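Local coordinates for conserved hypothetical protein (Streptococcus pneumoniae, PDB 2GK4), which is of unverified function but is probably a phosphopantothenoylcysteine synthetase-type enzyme of coenzyme A biosynthesis, at residues L7-G12 / Q86-S91; C47-K52 / R66-T71; D73-M78 / K140-I145; L162-T167 / D191-S196; L186-D191 / A202-K207. One frame throughout, in Å; residues are numbered along the deposited sequence. Where two conformers were deposited one is given.

Contact 1 of 5, residues L7-G12 / Q86-S91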
# COMPACT_ATOMS: atom_id res chain seq x y z
N LEU A 7 21.98 11.59 -7.51
CA LEU A 7 21.14 10.79 -6.66
C LEU A 7 19.70 11.25 -6.88
O LEU A 7 19.39 12.44 -6.88
CB LEU A 7 21.55 11.00 -5.18
CG LEU A 7 20.89 10.17 -4.07
CD1 LEU A 7 21.16 8.66 -4.24
CD2 LEU A 7 21.45 10.67 -2.74
N VAL A 8 18.81 10.29 -7.12
CA VAL A 8 17.43 10.61 -7.41
C VAL A 8 16.55 9.80 -6.49
O VAL A 8 16.86 8.61 -6.21
CB VAL A 8 17.05 10.32 -8.93
CG1 VAL A 8 15.58 10.63 -9.18
CG2 VAL A 8 17.98 11.09 -9.92
N THR A 9 15.47 10.40 -5.99
CA THR A 9 14.48 9.61 -5.28
C THR A 9 13.15 9.67 -6.02
O THR A 9 12.80 10.71 -6.64
CB THR A 9 14.24 10.04 -3.79
OG1 THR A 9 13.54 11.29 -3.76
CG2 THR A 9 15.59 10.18 -3.00
N SER A 10 12.41 8.57 -5.98
CA SER A 10 11.06 8.59 -6.52
C SER A 10 10.13 7.60 -5.81
O SER A 10 10.58 6.70 -5.09
CB SER A 10 11.09 8.24 -8.02
OG SER A 10 11.26 6.84 -8.18
N GLY A 11 8.84 7.76 -6.04
CA GLY A 11 7.88 6.81 -5.49
C GLY A 11 7.29 7.37 -4.21
O GLY A 11 7.05 8.57 -4.10
N GLY A 12 6.98 6.50 -3.26
CA GLY A 12 6.37 6.95 -2.00
C GLY A 12 6.60 5.92 -0.91
O GLY A 12 6.54 4.70 -1.16
N GLN A 86 26.79 14.47 -6.28
CA GLN A 86 26.96 15.92 -6.47
C GLN A 86 25.61 16.65 -6.66
O GLN A 86 25.51 17.89 -6.53
CB GLN A 86 27.85 16.17 -7.67
CG GLN A 86 29.33 15.81 -7.45
CD GLN A 86 29.53 14.32 -7.27
OE1 GLN A 86 29.20 13.52 -8.15
NE2 GLN A 86 30.06 13.94 -6.11
N VAL A 87 24.58 15.87 -6.95
CA VAL A 87 23.22 16.40 -7.08
C VAL A 87 22.25 15.43 -6.45
O VAL A 87 22.42 14.22 -6.59
CB VAL A 87 22.85 16.57 -8.59
CG1 VAL A 87 21.38 17.09 -8.74
CG2 VAL A 87 23.84 17.48 -9.28
N LEU A 88 21.26 15.98 -5.75
CA LEU A 88 20.10 15.18 -5.26
C LEU A 88 18.80 15.76 -5.86
O LEU A 88 18.49 16.93 -5.67
CB LEU A 88 20.03 15.18 -3.71
CG LEU A 88 18.72 14.64 -3.12
CD1 LEU A 88 18.47 13.15 -3.56
CD2 LEU A 88 18.76 14.74 -1.60
N ILE A 89 18.05 14.91 -6.56
CA ILE A 89 16.75 15.26 -7.05
C ILE A 89 15.75 14.47 -6.26
O ILE A 89 15.57 13.27 -6.49
CB ILE A 89 16.60 15.00 -8.58
CG1 ILE A 89 17.66 15.76 -9.35
CG2 ILE A 89 15.16 15.32 -9.04
CD1 ILE A 89 17.71 15.37 -10.87
N HIS A 90 15.15 15.14 -5.28
CA HIS A 90 14.28 14.46 -4.34
C HIS A 90 12.83 14.55 -4.79
O HIS A 90 12.14 15.55 -4.52
CB HIS A 90 14.45 15.04 -2.92
CG HIS A 90 13.63 14.31 -1.91
ND1 HIS A 90 12.81 14.95 -1.00
CD2 HIS A 90 13.47 12.98 -1.71
CE1 HIS A 90 12.21 14.04 -0.25
NE2 HIS A 90 12.59 12.84 -0.67
N SER A 91 12.35 13.51 -5.46
CA SER A 91 10.96 13.51 -5.89
C SER A 91 10.04 12.52 -5.20
O SER A 91 8.82 12.51 -5.46
CB SER A 91 10.87 13.38 -7.42
OG SER A 91 10.89 12.03 -7.82
O HOH W 1 7.47 10.20 -6.64
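L7 and L88 sit at matching positions of neighbouring parallel strands, 5-9 and 87-90, and lie side by side on one face of the sheet, with L7 CG 3.9 Å from L88 CD1. The same methyl is also reached at an oblique angle by T9, whose CG2 is 4.2 Å from L88 CD1; H90 continues this face beside T9. V8 and I89 point to the other face, which helix 30-41 covers. Backbone bonds such as L7 N to V87 O (2.8 Å) and T9 N to I89 O (2.9 Å) fix the pairing. Beyond the strands, S91 takes over. Its OG, set between its own N and carbonyl carbon (chi1 86°), turns back to donate to T9 O at 2.6 Å, in the carbonyl plane. S91 N reaches T9 O at 3.1 Å from above that plane, a more bent bond. T9 OG1 is hydrogen-bonded to M92 N, just past the segment. Water 1 accepts from G11 N at 2.9 Å and donates to S91 O at 2.9 Å, and a glycerol binds that carbonyl too. The apolar pairing thus gives way at the C-terminal ends of the strands to a polar junction, where one carbonyl oxygen, T9 O, accepts two hydrogen bonds and a water spans the diverging chains.

Contact 2 of 5, residues C47-K52 / R66-T71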
# COMPACT_ATOMS: atom_id res chain seq x y z
N CYS A 47 22.01 7.12 -9.26
CA CYS A 47 21.59 6.15 -8.27
C CYS A 47 20.15 6.51 -7.91
O CYS A 47 19.87 7.66 -7.49
CB CYS A 47 22.49 6.21 -7.04
SG CYS A 47 21.80 5.25 -5.64
N LEU A 48 19.23 5.58 -8.16
CA LEU A 48 17.81 5.84 -7.90
C LEU A 48 17.35 5.13 -6.64
O LEU A 48 17.41 3.90 -6.57
CB LEU A 48 16.96 5.33 -9.08
CG LEU A 48 15.44 5.45 -8.90
CD1 LEU A 48 14.98 6.92 -8.79
CD2 LEU A 48 14.66 4.72 -10.02
N ILE A 49 16.91 5.91 -5.66
CA ILE A 49 16.27 5.37 -4.48
C ILE A 49 14.77 5.40 -4.77
O ILE A 49 14.20 6.46 -5.08
CB ILE A 49 16.59 6.23 -3.23
CG1 ILE A 49 18.11 6.34 -3.05
CG2 ILE A 49 15.87 5.68 -1.97
CD1 ILE A 49 18.84 5.00 -2.99
N THR A 50 14.15 4.24 -4.69
CA THR A 50 12.76 4.13 -5.08
C THR A 50 12.02 3.06 -4.24
O THR A 50 12.54 2.58 -3.23
CB THR A 50 12.69 3.95 -6.63
OG1 THR A 50 11.34 4.08 -7.10
CG2 THR A 50 13.33 2.59 -7.05
N THR A 51 10.80 2.74 -4.63
CA THR A 51 9.89 1.98 -3.76
C THR A 51 9.20 0.92 -4.61
O THR A 51 9.33 0.90 -5.86
CB THR A 51 8.89 2.93 -3.01
OG1 THR A 51 8.02 3.60 -3.94
CG2 THR A 51 9.64 3.96 -2.23
N LYS A 52 8.56 -0.03 -3.92
CA LYS A 52 7.99 -1.20 -4.56
C LYS A 52 6.98 -0.87 -5.67
O LYS A 52 7.06 -1.45 -6.76
CB LYS A 52 7.37 -2.13 -3.51
CG LYS A 52 7.22 -3.56 -4.01
CD LYS A 52 8.59 -4.19 -4.32
CE LYS A 52 8.52 -5.71 -4.23
NZ LYS A 52 9.84 -6.35 -3.91
N ARG A 66 18.09 1.24 -5.70
CA ARG A 66 17.92 0.72 -4.36
C ARG A 66 16.45 0.88 -3.99
O ARG A 66 15.90 1.98 -4.06
CB ARG A 66 18.81 1.47 -3.39
CG ARG A 66 18.49 1.16 -1.91
CD ARG A 66 19.15 -0.14 -1.45
NE ARG A 66 20.57 -0.19 -1.79
CZ ARG A 66 21.46 -1.04 -1.27
NH1 ARG A 66 21.09 -1.93 -0.35
NH2 ARG A 66 22.72 -0.99 -1.66
N GLU A 67 15.80 -0.22 -3.63
CA GLU A 67 14.42 -0.16 -3.22
C GLU A 67 14.36 -0.02 -1.69
O GLU A 67 15.12 -0.69 -0.97
CB GLU A 67 13.66 -1.41 -3.69
CG GLU A 67 12.23 -1.18 -4.07
CD GLU A 67 11.70 -2.22 -5.07
OE1 GLU A 67 10.47 -2.25 -5.28
OE2 GLU A 67 12.50 -2.99 -5.66
N ILE A 68 13.51 0.87 -1.21
CA ILE A 68 13.31 1.06 0.23
C ILE A 68 11.82 0.93 0.52
O ILE A 68 11.00 0.89 -0.41
CB ILE A 68 13.81 2.42 0.72
CG1 ILE A 68 13.05 3.56 0.01
CG2 ILE A 68 15.34 2.52 0.52
CD1 ILE A 68 13.07 4.85 0.77
N THR A 69 11.48 0.87 1.80
CA THR A 69 10.09 0.66 2.20
C THR A 69 9.56 1.91 2.89
O THR A 69 8.63 2.55 2.39
CB THR A 69 9.93 -0.59 3.08
OG1 THR A 69 10.34 -1.74 2.32
CG2 THR A 69 8.45 -0.78 3.47
N ASN A 70 10.16 2.29 4.02
CA ASN A 70 9.58 3.34 4.90
C ASN A 70 10.51 4.54 5.09
O ASN A 70 11.62 4.59 4.51
CB ASN A 70 9.13 2.76 6.25
CG ASN A 70 10.28 2.18 7.08
OD1 ASN A 70 11.46 2.44 6.82
ND2 ASN A 70 9.93 1.42 8.09
N THR A 71 10.08 5.51 5.89
CA THR A 71 10.89 6.73 6.06
C THR A 71 12.20 6.45 6.77
O THR A 71 13.24 7.01 6.41
CB THR A 71 10.15 7.88 6.77
OG1 THR A 71 9.71 7.45 8.06
CG2 THR A 71 8.99 8.37 5.92
O HOH W 2 8.62 0.04 -1.15
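I49 lies alongside R66, both pointing to the same face of the parallel pair 45-50 and 63-67. In the conformer described, which is one of two for I49, its chain bends at chi2 (-55°) and carries CD1 to 3.6 Å from R66 CB. The arginine contributes only its first carbons here: bends at chi2 and chi3 lead its guanidinium away from I49. I68 has the less common isoleucine form, with CG1 wedged between its backbone N and carbonyl carbon (chi1 61°). That rotation lays CG1 3.4 Å from T50 O and brings CD1 4.0 Å from I49 CG2, the two isoleucines crossing at about a right angle. T51 completes the patch, its CG2 4.1 Å from I68 CG1, while its OG1 accepts from G12 N. On the other face E67 reaches across to the backbone at T51 and K52, its CG 3.7 Å from T51 C. R66 N to L48 O, T50 N to R66 O and I68 N to T50 O (2.8 Å) tie the chains, and water 2 links K52 N to I68 O (2.6 Å) where they part. This is the margin of a Rossmann-like sheet of order 3-2-1-4-5, with 63-67 outermost within the chain and N70 capping the helix that follows.

Contact 3 of 5, residues D73-M78 / K140-I145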
# COMPACT_ATOMS: atom_id res chain seq x y z
N ASP A 73 14.02 3.81 6.42
CA ASP A 73 14.88 3.32 5.31
C ASP A 73 15.42 4.50 4.51
O ASP A 73 16.61 4.51 4.14
CB ASP A 73 14.12 2.38 4.34
CG ASP A 73 13.64 1.08 4.97
OD1 ASP A 73 14.11 0.69 6.06
OD2 ASP A 73 12.74 0.45 4.33
N LEU A 74 14.56 5.49 4.24
CA LEU A 74 14.99 6.65 3.44
C LEU A 74 16.06 7.45 4.18
O LEU A 74 17.08 7.86 3.61
CB LEU A 74 13.80 7.55 3.06
CG LEU A 74 14.25 8.82 2.30
CD1 LEU A 74 14.87 8.45 0.94
CD2 LEU A 74 13.09 9.71 2.12
N LEU A 75 15.83 7.67 5.47
CA LEU A 75 16.81 8.38 6.31
C LEU A 75 18.19 7.72 6.24
O LEU A 75 19.22 8.38 6.05
CB LEU A 75 16.30 8.41 7.76
CG LEU A 75 17.23 9.05 8.81
CD1 LEU A 75 17.42 10.55 8.54
CD2 LEU A 75 16.66 8.82 10.21
N ILE A 76 18.21 6.39 6.37
CA ILE A 76 19.46 5.64 6.34
C ILE A 76 20.16 5.73 4.96
O ILE A 76 21.38 5.93 4.88
CB ILE A 76 19.17 4.18 6.74
CG1 ILE A 76 18.76 4.15 8.22
CG2 ILE A 76 20.36 3.24 6.40
CD1 ILE A 76 18.07 2.83 8.58
N GLU A 77 19.39 5.61 3.88
CA GLU A 77 19.99 5.71 2.53
C GLU A 77 20.59 7.07 2.26
O GLU A 77 21.69 7.19 1.67
CB GLU A 77 18.95 5.43 1.43
CG GLU A 77 18.52 3.98 1.38
CD GLU A 77 19.65 2.99 1.09
OE1 GLU A 77 19.59 1.89 1.66
OE2 GLU A 77 20.55 3.30 0.27
N MSE A 78 19.89 8.12 2.68
CA MSE A 78 20.37 9.49 2.42
C MSE A 78 21.63 9.75 3.23
O MSE A 78 22.61 10.33 2.74
CB MSE A 78 19.33 10.52 2.85
CG MSE A 78 18.08 10.55 1.99
SE MSE A 78 18.36 11.04 0.11
CE MSE A 78 18.49 9.28 -0.52
N LYS A 140 4.80 12.37 13.93
CA LYS A 140 5.68 12.84 12.87
C LYS A 140 6.88 11.93 12.58
O LYS A 140 7.54 11.38 13.50
CB LYS A 140 6.19 14.25 13.17
CG LYS A 140 5.18 15.32 12.89
CD LYS A 140 5.85 16.70 12.93
CE LYS A 140 4.80 17.80 12.98
NZ LYS A 140 5.36 19.08 13.53
N THR A 141 7.17 11.79 11.29
CA THR A 141 8.39 11.10 10.86
C THR A 141 9.59 12.03 11.08
O THR A 141 9.40 13.25 11.24
CB THR A 141 8.30 10.76 9.37
OG1 THR A 141 7.80 11.90 8.68
CG2 THR A 141 7.34 9.57 9.18
N PRO A 142 10.81 11.47 11.07
CA PRO A 142 12.05 12.28 11.26
C PRO A 142 12.27 13.25 10.12
O PRO A 142 11.92 12.94 8.95
CB PRO A 142 13.17 11.25 11.20
CG PRO A 142 12.58 10.05 10.42
CD PRO A 142 11.13 10.03 10.90
N LYS A 143 12.83 14.42 10.42
CA LYS A 143 13.28 15.30 9.34
C LYS A 143 14.38 14.55 8.60
O LYS A 143 15.14 13.78 9.20
CB LYS A 143 13.74 16.68 9.85
CG LYS A 143 14.81 16.68 10.93
CD LYS A 143 15.31 18.11 11.22
CE LYS A 143 16.60 18.42 10.45
NZ LYS A 143 17.12 19.82 10.62
N ILE A 144 14.43 14.73 7.28
CA ILE A 144 15.42 14.08 6.44
C ILE A 144 16.02 15.09 5.47
O ILE A 144 17.22 15.34 5.50
CB ILE A 144 14.82 12.87 5.63
CG1 ILE A 144 14.36 11.76 6.57
CG2 ILE A 144 15.86 12.28 4.66
CD1 ILE A 144 13.57 10.60 5.87
N ILE A 145 15.20 15.64 4.59
CA ILE A 145 15.72 16.55 3.56
C ILE A 145 16.45 17.75 4.15
O ILE A 145 17.49 18.19 3.62
CB ILE A 145 14.63 16.90 2.56
CG1 ILE A 145 14.10 15.58 1.96
CG2 ILE A 145 15.14 17.83 1.42
CD1 ILE A 145 15.21 14.71 1.26
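Helix 71-81, one of the helices lying against the central sheet of this Rossmann-like fold, is met here by the extended loop that joins strand 133-140 to helix 145-151, and I144 of that loop presses onto L74, L75 and M78. The isoleucine is spread over one flank of the helix by its two branches. Its CG1 arm stands anti to its own carbonyl carbon (chi1 -64°) and runs in beside L74 and L75, placing CD1 3.9 Å from L74 CD2 and 3.7 Å from the backbone L75 N. The shorter branch, CG2, meets M78 about one turn further along, at 3.9 Å from M78 CG, the two side chains crossing at about a right angle; M78 is selenomethionine, and its bent chain then leads away to reach L88 on the sheet. L75, given in one of two conformers, lies across the outer side, with CD1 3.8 Å from I144 CG1 and CD2 4.3 Å from P142 CG. W151 of helix 145-151 also packs on L75 and M78. At the far end of the loop T141 OG1 bonds to S95 O, and K140 makes backbone hydrogen bonds to the second subunit. No hydrogen bond joins 73-78 to 140-145. Their attachment rests on apolar side chains, buried around I144, L74 and M78 and more exposed at P142, so it depends on shape and exclusion of water rather than on directed polar bonds.

Contact 4 of 5, residues L162-T167 / D191-S196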
# COMPACT_ATOMS: atom_id res chain seq x y z
N LEU A 162 4.25 19.77 -3.81
CA LEU A 162 2.99 19.44 -4.49
C LEU A 162 1.84 19.86 -3.59
O LEU A 162 1.67 19.33 -2.47
CB LEU A 162 2.92 17.93 -4.81
CG LEU A 162 1.62 17.37 -5.39
CD1 LEU A 162 1.40 17.94 -6.80
CD2 LEU A 162 1.63 15.83 -5.41
N LEU A 163 1.06 20.82 -4.07
CA LEU A 163 -0.12 21.28 -3.34
C LEU A 163 -1.35 20.95 -4.16
O LEU A 163 -1.23 20.44 -5.28
CB LEU A 163 -0.04 22.77 -3.06
CG LEU A 163 1.19 23.21 -2.26
CD1 LEU A 163 1.12 24.72 -2.09
CD2 LEU A 163 1.31 22.53 -0.89
N VAL A 164 -2.52 21.26 -3.63
CA VAL A 164 -3.78 20.92 -4.31
C VAL A 164 -4.71 22.14 -4.33
O VAL A 164 -5.12 22.62 -3.27
CB VAL A 164 -4.49 19.71 -3.64
CG1 VAL A 164 -5.66 19.25 -4.53
CG2 VAL A 164 -3.53 18.51 -3.42
N ASP A 165 -5.01 22.63 -5.53
CA ASP A 165 -5.99 23.69 -5.79
C ASP A 165 -5.60 25.01 -5.13
O ASP A 165 -6.33 25.54 -4.29
CB ASP A 165 -7.42 23.27 -5.38
CG ASP A 165 -8.50 23.96 -6.21
OD1 ASP A 165 -8.17 24.81 -7.07
OD2 ASP A 165 -9.69 23.64 -6.01
N VAL A 166 -4.44 25.53 -5.51
CA VAL A 166 -3.91 26.76 -4.95
C VAL A 166 -3.56 27.75 -6.08
O VAL A 166 -3.41 27.35 -7.25
CB VAL A 166 -2.65 26.46 -4.09
CG1 VAL A 166 -3.02 25.58 -2.86
CG2 VAL A 166 -1.56 25.76 -4.93
N THR A 167 -3.35 29.03 -5.74
CA THR A 167 -2.88 29.97 -6.77
C THR A 167 -1.40 29.69 -7.01
O THR A 167 -0.70 29.13 -6.15
CB THR A 167 -3.00 31.43 -6.34
OG1 THR A 167 -2.13 31.67 -5.22
CG2 THR A 167 -4.44 31.76 -5.98
N ASP A 191 0.83 21.79 -8.82
CA ASP A 191 -0.52 21.73 -8.28
C ASP A 191 -1.12 20.47 -8.89
O ASP A 191 -1.07 20.25 -10.12
CB ASP A 191 -1.30 22.99 -8.70
CG ASP A 191 -2.69 23.10 -8.09
OD1 ASP A 191 -3.33 22.05 -7.81
OD2 ASP A 191 -3.14 24.25 -7.91
N LEU A 192 -1.63 19.61 -8.02
CA LEU A 192 -2.24 18.37 -8.44
C LEU A 192 -3.30 18.58 -9.52
O LEU A 192 -3.48 17.73 -10.41
CB LEU A 192 -2.89 17.67 -7.24
CG LEU A 192 -3.40 16.25 -7.52
CD1 LEU A 192 -2.25 15.30 -7.87
CD2 LEU A 192 -4.13 15.77 -6.28
N THR A 193 -4.00 19.71 -9.44
CA THR A 193 -5.13 19.97 -10.34
C THR A 193 -4.65 20.45 -11.70
O THR A 193 -5.46 20.62 -12.61
CB THR A 193 -6.13 21.02 -9.74
OG1 THR A 193 -5.52 22.32 -9.74
CG2 THR A 193 -6.56 20.64 -8.33
N GLN A 194 -3.34 20.64 -11.88
CA GLN A 194 -2.81 21.08 -13.16
C GLN A 194 -1.93 20.01 -13.80
O GLN A 194 -1.10 20.28 -14.68
CB GLN A 194 -2.09 22.45 -13.00
CG GLN A 194 -3.03 23.54 -12.44
CD GLN A 194 -4.18 23.96 -13.39
OE1 GLN A 194 -5.27 24.36 -12.94
NE2 GLN A 194 -3.94 23.87 -14.69
N ILE A 195 -2.17 18.76 -13.40
CA ILE A 195 -1.50 17.61 -13.97
C ILE A 195 -2.56 16.77 -14.72
O ILE A 195 -3.67 16.54 -14.21
CB ILE A 195 -0.85 16.73 -12.86
CG1 ILE A 195 0.19 17.54 -12.05
CG2 ILE A 195 -0.24 15.44 -13.47
CD1 ILE A 195 0.77 16.78 -10.80
N SER A 196 -2.22 16.32 -15.92
CA SER A 196 -3.16 15.53 -16.73
C SER A 196 -2.38 14.50 -17.53
O SER A 196 -1.18 14.30 -17.29
CB SER A 196 -3.96 16.44 -17.68
OG SER A 196 -3.14 16.87 -18.76
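D191 holds its carboxylate anti to its backbone N (chi1 -175°), with a modest chi2 of -30°, and this carries both oxygens across to the backbone amides of D165 and V166. The same residue forms an Asx turn, OD1 accepting from T193 N at 2.9 Å. D165 N also reaches OD1 of D191, at 2.9 Å, and these two amides approach from opposite faces of the carboxylate plane. V166 N meets D191 OD2 at 3.0 Å on its syn side, tilted well out of the carboxylate plane. Three amides therefore hold the buried group, which would probably stabilise its negative charge. The site lies just where parallel strands 156-163 and 186-191 end and their chains turn off into loops; L192 N to L163 O is the final backbone bond between them here. T167, a little further on, caps helix 168-182 through H170 N. Around this polar centre the packing is peripheral. V164 and L192 run side by side, V164 CG2 being 4.0 Å from L192 CB, and S19 of the second subunit packs on both. The end of L162 reaches over to the 191-196 loop, near a bound glycerol, its CD1 standing 3.7 Å from the amide L192 N and 4.2 Å from I195 CD1.

Contact 5 of 5, residues L186-D191 / A202-K207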
# COMPACT_ATOMS: atom_id res chain seq x y z
N LEU A 186 16.79 24.60 -5.58
CA LEU A 186 15.70 24.65 -6.53
C LEU A 186 14.58 23.83 -5.94
O LEU A 186 14.82 22.72 -5.45
CB LEU A 186 16.13 24.05 -7.86
CG LEU A 186 15.04 23.77 -8.91
CD1 LEU A 186 14.39 25.12 -9.35
CD2 LEU A 186 15.66 23.05 -10.14
N ILE A 187 13.36 24.38 -5.97
CA ILE A 187 12.16 23.60 -5.67
C ILE A 187 11.23 23.64 -6.87
O ILE A 187 10.83 24.73 -7.35
CB ILE A 187 11.39 24.15 -4.41
CG1 ILE A 187 12.19 24.01 -3.10
CG2 ILE A 187 10.08 23.44 -4.23
CD1 ILE A 187 12.54 22.58 -2.70
N ILE A 188 10.85 22.47 -7.36
CA ILE A 188 9.92 22.35 -8.47
C ILE A 188 8.51 22.20 -7.87
O ILE A 188 8.16 21.15 -7.29
CB ILE A 188 10.32 21.21 -9.41
CG1 ILE A 188 11.72 21.49 -9.99
CG2 ILE A 188 9.26 20.99 -10.54
CD1 ILE A 188 12.31 20.33 -10.72
N ALA A 189 7.74 23.27 -7.98
CA ALA A 189 6.43 23.34 -7.35
C ALA A 189 5.34 23.01 -8.37
O ALA A 189 5.45 23.37 -9.53
CB ALA A 189 6.19 24.73 -6.75
N ASN A 190 4.32 22.28 -7.94
CA ASN A 190 3.23 21.92 -8.83
C ASN A 190 1.93 21.70 -8.08
O ASN A 190 1.94 21.49 -6.86
CB ASN A 190 3.61 20.74 -9.73
CG ASN A 190 4.00 19.44 -8.97
OD1 ASN A 190 3.80 18.35 -9.51
ND2 ASN A 190 4.59 19.53 -7.78
N ASP A 191 0.83 21.79 -8.82
CA ASP A 191 -0.52 21.73 -8.28
C ASP A 191 -1.12 20.47 -8.89
O ASP A 191 -1.07 20.25 -10.12
CB ASP A 191 -1.30 22.99 -8.70
CG ASP A 191 -2.69 23.10 -8.09
OD1 ASP A 191 -3.33 22.05 -7.81
OD2 ASP A 191 -3.14 24.25 -7.91
N ALA A 202 4.44 23.12 -14.05
CA ALA A 202 5.34 23.23 -12.90
C ALA A 202 6.11 24.53 -12.93
O ALA A 202 6.32 25.13 -14.00
CB ALA A 202 6.31 22.04 -12.84
N ILE A 203 6.51 24.96 -11.76
CA ILE A 203 7.26 26.20 -11.61
C ILE A 203 8.56 25.85 -10.93
O ILE A 203 8.57 25.33 -9.81
CB ILE A 203 6.48 27.23 -10.79
CG1 ILE A 203 5.02 27.35 -11.30
CG2 ILE A 203 7.23 28.59 -10.72
CD1 ILE A 203 4.09 28.07 -10.36
N PHE A 204 9.67 26.18 -11.61
CA PHE A 204 11.01 25.99 -11.05
C PHE A 204 11.28 27.21 -10.19
O PHE A 204 11.47 28.32 -10.71
CB PHE A 204 12.04 25.85 -12.20
CG PHE A 204 12.10 24.48 -12.80
CD1 PHE A 204 10.94 23.80 -13.22
CD2 PHE A 204 13.35 23.86 -12.99
CE1 PHE A 204 11.02 22.52 -13.79
CE2 PHE A 204 13.45 22.60 -13.58
CZ PHE A 204 12.29 21.93 -13.99
N VAL A 205 11.18 27.02 -8.88
CA VAL A 205 11.32 28.06 -7.91
C VAL A 205 12.76 28.12 -7.36
O VAL A 205 13.29 27.18 -6.68
CB VAL A 205 10.27 27.92 -6.75
CG1 VAL A 205 10.38 29.09 -5.77
CG2 VAL A 205 8.85 27.89 -7.31
N GLU A 206 13.38 29.26 -7.62
CA GLU A 206 14.63 29.59 -6.97
C GLU A 206 14.46 30.81 -6.07
O GLU A 206 13.40 31.42 -6.01
CB GLU A 206 15.71 29.82 -8.03
CG GLU A 206 16.01 28.57 -8.85
CD GLU A 206 16.84 28.88 -10.08
OE1 GLU A 206 16.51 29.81 -10.83
OE2 GLU A 206 17.83 28.18 -10.33
N LYS A 207 15.52 31.17 -5.37
CA LYS A 207 15.48 32.24 -4.39
C LYS A 207 14.93 33.53 -4.99
O LYS A 207 14.02 34.14 -4.44
CB LYS A 207 16.89 32.45 -3.86
CG LYS A 207 16.97 33.40 -2.70
CD LYS A 207 18.09 32.95 -1.76
CE LYS A 207 19.47 33.33 -2.27
NZ LYS A 207 20.36 33.75 -1.13
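F204 and I188 make the dense part of this contact, lying side by side on one face of antiparallel strands 186-191 and 202-205, as a non-hydrogen-bonded pair. I188 CG1 lies over the centre of the F204 ring at 3.8 Å, only 4° off its normal, a CH-pi contact. From there the isoleucine's extended chain carries CD1 to 3.6 Å from F204 CZ. Its other branch, CG2, rests 3.9 Å from A202 CB. L186 approaches the ring obliquely, CD2 being 3.8 Å from F204 CD2, and helix 216-228 closes over this side with L222 and L223. The reverse face is sparser between the strands: A189 CB and V205 CG2 are 4.2 Å apart, and the end of I187 leads away from 202-207 and packs on A175 and L179 of helix 168-182. Packing thins further toward E206, which is partly exposed: its CG touches L186 CD1 at 3.8 Å, and its carboxylate goes to a salt bridge with K226. Paired bonds frame the core, I187 N with V205 O and V205 N with I187 O (2.8 Å), then the same exchange between A189 and I203. The result is a beta hairpin with a long connecting loop, in which 202-205 runs against the parallel strands of the sheet in an alpha-beta-alpha sandwich.

Contacts 1, 2, 4 and 5 all draw on the same mixed sheet. Contacts 1 and 2 join directly, V8 O lying 2.8 Å from I49 N, and 47-52/66-71 is nested inside the loop closed by contact 1. Contact 3 lies against both: M78 CE is 3.9 Å from T9 CG2, and I68 CD1 is 3.6 Å from L74 CB. Toward the other side of the sheet, contacts 4 and 5 share D191, with L163 N 3.0 Å from N190 O; their centres are about 24 to 25 Å from that of contact 2. Bound glycerol is hydrogen-bonded at S91 and N190 and lies about 4 Å from the L162 side chain, near the C-terminal strand ends, the region where Rossmann-like folds commonly bind nucleotides, so it may mark a pocket.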